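Local coordinates for protein uracil-DNA glycosylase (Epstein-Barr virus, PDB 6LYJ) that belongs to the uracil-DNA glycosylase superfamily and is built around a central four-stranded parallel beta sheet flanked by helices, at residues I175-L178 with S179-L182; G195-A198 with S199-N202. One frame throughout, in Å; residues are numbered along the deposited sequence.

Interaction 1: I175-L178 with S179-L182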
ATOM      1  N   ILE A 175      -6.093   9.292 -12.787  1.00 17.92           N
ATOM      2  CA  ILE A 175      -7.147   8.276 -12.718  1.00 17.78           C
ATOM      3  C   ILE A 175      -8.338   8.691 -13.575  1.00 17.34           C
ATOM      4  O   ILE A 175      -8.894   7.888 -14.342  1.00 15.36           O
ATOM      5  CB  ILE A 175      -7.556   8.028 -11.253  1.00 15.33           C
ATOM      6  CG1 ILE A 175      -6.392   7.403 -10.476  1.00 16.29           C
ATOM      7  CG2 ILE A 175      -8.805   7.146 -11.177  1.00 13.30           C
ATOM      8  CD1 ILE A 175      -6.576   7.417  -8.957  1.00 15.70           C
ATOM      9  N   SER A 176      -8.756   9.953 -13.438  1.00 15.64           N
ATOM     10  CA  SER A 176      -9.887  10.459 -14.209  1.00 16.56           C
ATOM     11  C   SER A 176      -9.629  10.327 -15.703  1.00 17.52           C
ATOM     12  O   SER A 176     -10.506   9.899 -16.465  1.00 19.73           O
ATOM     13  CB  SER A 176     -10.161  11.919 -13.842  1.00 20.79           C
ATOM     14  OG  SER A 176     -10.605  12.036 -12.500  1.00 25.85           O
ATOM     15  N   LEU A 177      -8.419  10.672 -16.135  1.00 15.92           N
ATOM     16  CA  LEU A 177      -8.103  10.631 -17.556  1.00 18.42           C
ATOM     17  C   LEU A 177      -7.990   9.198 -18.055  1.00 17.94           C
ATOM     18  O   LEU A 177      -8.356   8.910 -19.194  1.00 20.10           O
ATOM     19  CB  LEU A 177      -6.826  11.422 -17.836  1.00 20.17           C
ATOM     20  CG  LEU A 177      -7.108  12.821 -18.391  1.00 30.28           C
ATOM     21  CD1 LEU A 177      -8.099  13.571 -17.511  1.00 31.52           C
ATOM     22  CD2 LEU A 177      -5.828  13.611 -18.528  1.00 38.43           C
ATOM     23  N   LEU A 178      -7.477   8.287 -17.229  1.00 13.64           N
ATOM     24  CA  LEU A 178      -7.469   6.879 -17.621  1.00 14.93           C
ATOM     25  C   LEU A 178      -8.891   6.382 -17.842  1.00 16.66           C
ATOM     26  O   LEU A 178      -9.180   5.710 -18.839  1.00 17.32           O
ATOM     27  CB  LEU A 178      -6.761   6.036 -16.559  1.00 15.16           C
ATOM     28  CG  LEU A 178      -5.244   6.193 -16.435  1.00 18.16           C
ATOM     29  CD1 LEU A 178      -4.776   5.613 -15.119  1.00 15.96           C
ATOM     30  CD2 LEU A 178      -4.534   5.513 -17.603  1.00 17.08           C
ATOM     31  N   SER A 179      -9.797   6.721 -16.922  1.00 14.93           N
ATOM     32  CA  SER A 179     -11.196   6.332 -17.079  1.00 18.70           C
ATOM     33  C   SER A 179     -11.802   6.926 -18.348  1.00 24.75           C
ATOM     34  O   SER A 179     -12.516   6.239 -19.090  1.00 19.02           O
ATOM     35  CB  SER A 179     -11.996   6.772 -15.852  1.00 16.97           C
ATOM     36  OG  SER A 179     -13.369   6.457 -15.986  1.00 18.97           O
ATOM     37  N   GLU A 180     -11.510   8.198 -18.619  1.00 22.92           N
ATOM     38  CA  GLU A 180     -12.114   8.890 -19.753  1.00 23.65           C
ATOM     39  C   GLU A 180     -11.565   8.395 -21.089  1.00 26.73           C
ATOM     40  O   GLU A 180     -12.327   8.182 -22.041  1.00 23.19           O
ATOM     41  CB  GLU A 180     -11.891  10.395 -19.602  1.00 27.30           C
ATOM     42  CG  GLU A 180     -12.256  11.224 -20.816  1.00 37.29           C
ATOM     43  CD  GLU A 180     -11.768  12.657 -20.699  1.00 49.26           C
ATOM     44  OE1 GLU A 180     -11.708  13.173 -19.562  1.00 53.38           O
ATOM     45  OE2 GLU A 180     -11.449  13.268 -21.740  1.00 52.63           O
ATOM     46  N   ARG A 181     -10.248   8.210 -21.181  1.00 23.49           N
ATOM     47  CA  ARG A 181      -9.568   7.987 -22.451  1.00 24.90           C
ATOM     48  C   ARG A 181      -9.470   6.518 -22.837  1.00 24.67           C
ATOM     49  O   ARG A 181      -9.400   6.209 -24.032  1.00 26.60           O
ATOM     50  CB  ARG A 181      -8.154   8.576 -22.398  1.00 31.53           C
ATOM     51  CG  ARG A 181      -8.100  10.064 -22.088  1.00 37.61           C
ATOM     52  CD  ARG A 181      -8.028  10.926 -23.331  1.00 46.03           C
ATOM     53  NE  ARG A 181      -8.218  12.336 -22.997  1.00 55.65           N
ATOM     54  CZ  ARG A 181      -7.235  13.229 -22.932  1.00 60.73           C
ATOM     55  NH1 ARG A 181      -5.989  12.862 -23.189  1.00 65.46           N
ATOM     56  NH2 ARG A 181      -7.498  14.491 -22.617  1.00 58.46           N
ATOM     57  N   LEU A 182      -9.444   5.607 -21.867  1.00 18.74           N
ATOM     58  CA  LEU A 182      -9.378   4.187 -22.180  1.00 23.82           C
ATOM     59  C   LEU A 182     -10.769   3.642 -22.472  1.00 23.73           C
ATOM     60  O   LEU A 182     -11.745   3.993 -21.803  1.00 24.36           O
ATOM     61  CB  LEU A 182      -8.740   3.412 -21.026  1.00 21.79           C
ATOM     62  CG  LEU A 182      -7.283   3.761 -20.708  1.00 25.03           C
ATOM     63  CD1 LEU A 182      -6.792   2.968 -19.504  1.00 24.64           C
ATOM     64  CD2 LEU A 182      -6.388   3.522 -21.921  1.00 25.37           C
TER
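The C-terminal turns of helix 167-181 make this contact, a run of i to i+4 alpha-helical hydrogen bonds that ends where Leu182 leaves helical backbone angles. Ser179 N reaches Ile175 O at 3.0 Å, nearly straight (167° at the hydrogen), and Glu180 N meets Ser176 O less directly. Arg181 N bonds Leu177 O at 2.8 Å, and Leu182 N closes the series on Leu178 O at 3.0 Å. Side-chain carbons also crowd the carbonyls, most closely at Leu177 and Leu178. CB of Arg181 lies against Leu177 O; its CG comes to 3.1 Å from the same oxygen, set beside its own backbone N by the first torsion (chi1 -58°), and the chain then bends at chi2. CB and CG of Leu182 pack on Leu178 O in like fashion. These two leucines, one helical turn apart, run side by side and point the same way, Leu178 CD2 lying 3.9 Å from Leu182 CD1. On another flank Leu177 and the extended Glu180 also run alongside each other, with CD1 of Leu177 4.2 Å from OE1 of Glu180. The other carboxylate oxygen, Glu180 OE2, forms a long salt bridge of 3.6 Å with Arg181 NE, in plane at the edge of the guanidinium; both residues are exposed. Leu178 touches Trp34 and Phe37 of helix 32-38 and also Val86 and Leu146 of strands 85-89 and 145-149, while Ile175 packs on Leu88 and Leu148 of the same two strands.

Interaction 2: G195-A198 with S199-N202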
ATOM      1  N   GLY A 195     -10.455   2.907  -2.157  1.00 15.58           N
ATOM      2  CA  GLY A 195     -11.876   2.878  -2.460  1.00 19.20           C
ATOM      3  C   GLY A 195     -12.465   4.260  -2.650  1.00 21.80           C
ATOM      4  O   GLY A 195     -13.435   4.429  -3.392  1.00 23.49           O
ATOM      5  N   ASP A 196     -11.882   5.266  -1.994  1.00 21.38           N
ATOM      6  CA  ASP A 196     -12.376   6.631  -2.152  1.00 17.79           C
ATOM      7  C   ASP A 196     -12.224   7.139  -3.582  1.00 20.49           C
ATOM      8  O   ASP A 196     -12.877   8.122  -3.950  1.00 21.35           O
ATOM      9  CB  ASP A 196     -11.652   7.576  -1.194  1.00 21.39           C
ATOM     10  CG  ASP A 196     -12.370   8.908  -1.038  1.00 29.81           C
ATOM     11  OD1 ASP A 196     -13.610   8.896  -0.883  1.00 32.42           O
ATOM     12  OD2 ASP A 196     -11.702   9.964  -1.083  1.00 29.78           O
ATOM     13  N   LYS A 197     -11.381   6.498  -4.395  1.00 19.38           N
ATOM     14  CA  LYS A 197     -11.138   6.936  -5.763  1.00 19.31           C
ATOM     15  C   LYS A 197     -12.174   6.408  -6.746  1.00 19.47           C
ATOM     16  O   LYS A 197     -12.151   6.811  -7.916  1.00 14.69           O
ATOM     17  CB  LYS A 197      -9.745   6.489  -6.222  1.00 21.93           C
ATOM     18  CG  LYS A 197      -8.616   6.943  -5.321  1.00 22.48           C
ATOM     19  CD  LYS A 197      -8.617   8.451  -5.164  1.00 21.69           C
ATOM     20  CE  LYS A 197      -7.665   8.887  -4.066  1.00 19.68           C
ATOM     21  NZ  LYS A 197      -7.691  10.358  -3.902  1.00 20.89           N
ATOM     22  N   ALA A 198     -13.070   5.522  -6.297  1.00 13.26           N
ATOM     23  CA  ALA A 198     -14.042   4.899  -7.191  1.00 27.92           C
ATOM     24  C   ALA A 198     -14.910   5.934  -7.896  1.00 28.68           C
ATOM     25  O   ALA A 198     -15.267   5.763  -9.069  1.00 14.60           O
ATOM     26  CB  ALA A 198     -14.917   3.919  -6.406  1.00 14.35           C
ATOM     27  N   SER A 199     -15.258   7.016  -7.198  1.00 23.91           N
ATOM     28  CA  SER A 199     -16.111   8.048  -7.771  1.00 22.57           C
ATOM     29  C   SER A 199     -15.448   8.795  -8.922  1.00 19.84           C
ATOM     30  O   SER A 199     -16.131   9.557  -9.615  1.00 20.65           O
ATOM     31  CB  SER A 199     -16.534   9.031  -6.678  1.00 18.14           C
ATOM     32  OG  SER A 199     -15.403   9.687  -6.128  1.00 16.80           O
ATOM     33  N   LEU A 200     -14.145   8.605  -9.134  1.00 16.92           N
ATOM     34  CA  LEU A 200     -13.461   9.165 -10.292  1.00 19.85           C
ATOM     35  C   LEU A 200     -13.626   8.319 -11.548  1.00 21.19           C
ATOM     36  O   LEU A 200     -13.326   8.806 -12.643  1.00 23.75           O
ATOM     37  CB  LEU A 200     -11.965   9.324  -9.998  1.00 17.74           C
ATOM     38  CG  LEU A 200     -11.553  10.241  -8.845  1.00 16.54           C
ATOM     39  CD1 LEU A 200     -10.046  10.183  -8.625  1.00 15.64           C
ATOM     40  CD2 LEU A 200     -11.992  11.664  -9.129  1.00 20.75           C
ATOM     41  N   ILE A 201     -14.097   7.081 -11.424  1.00 17.75           N
ATOM     42  CA  ILE A 201     -14.040   6.099 -12.502  1.00 17.57           C
ATOM     43  C   ILE A 201     -15.442   5.856 -13.041  1.00 19.58           C
ATOM     44  O   ILE A 201     -16.404   5.731 -12.274  1.00 18.72           O
ATOM     45  CB  ILE A 201     -13.409   4.778 -12.020  1.00 18.43           C
ATOM     46  CG1 ILE A 201     -12.019   5.028 -11.426  1.00 18.91           C
ATOM     47  CG2 ILE A 201     -13.339   3.770 -13.165  1.00 15.53           C
ATOM     48  CD1 ILE A 201     -11.548   3.932 -10.488  1.00 12.95           C
ATOM     49  N   ASN A 202     -15.556   5.799 -14.366  1.00 18.16           N
ATOM     50  CA  ASN A 202     -16.818   5.501 -15.039  1.00 20.34           C
ATOM     51  C   ASN A 202     -17.047   3.996 -14.959  1.00 23.67           C
ATOM     52  O   ASN A 202     -16.523   3.231 -15.773  1.00 24.18           O
ATOM     53  CB  ASN A 202     -16.774   5.996 -16.481  1.00 23.89           C
ATOM     54  CG  ASN A 202     -18.092   5.809 -17.216  1.00 29.05           C
ATOM     55  OD1 ASN A 202     -18.944   5.018 -16.815  1.00 29.46           O
ATOM     56  ND2 ASN A 202     -18.259   6.544 -18.307  1.00 31.36           N
TER
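Leu200 N to Lys197 O (2.9 Å) and Ile201 N to Ala198 O (2.9 Å) are successive i to i+3 hydrogen bonds, each N-H arriving from well above the plane of the peptide it bonds, about 50° out of it. Ala198 N bonds Gly195 O at 3.1 Å with the same spacing. Leu200 folds back over the carbonyl it is bonded to: its CB lies 3.3 Å from Lys197 O, and CG and CD1 follow along the same oxygen. Lys197 and Leu200 run side by side in one direction, with CD of the lysine 4.1 Å from CD1 of the leucine. A bend at chi2 (-57°) turns the lysine chain there, and its NZ goes on to a salt bridge with Asp172 of helix 167-181. This 3-10 turn follows helix 191-195 and leads into the loop before strand 207-211, in the connection between the last two parallel strands of the sheet, 186-190 and 207-211. At its end Ile201 takes extended backbone angles, and CG1, placed beside its own backbone N (chi1 -56°), carries CD1 to 3.9 Å from Lys197 O. The buried isoleucine packs against Phe187 and Leu189 of strand 186-190, and Ala198 also rests on Leu189. Ser199 OG lies 3.7 Å from Asp196 O.

Both contacts are local and follow in series along the chain, neither nesting nor crossing: interaction 1 finishes helix 167-181, and interaction 2 comes after strand 186-190 and helix 191-195. Neither closes a long loop; each joins residues three or four apart. In space their centres lie about 11 Å apart and they meet directly. Ser179 OG is 2.8 Å from Asn202 N, probably a hydrogen bond, Ser176 OG packs on Leu200 CD2, and Ile175 CG2 meets Ile201 CG1 at 3.9 Å. The 3-10 turn and the residues after it are thereby laid along the end of helix 167-181, joining that helix to the connection leading into strand 207-211.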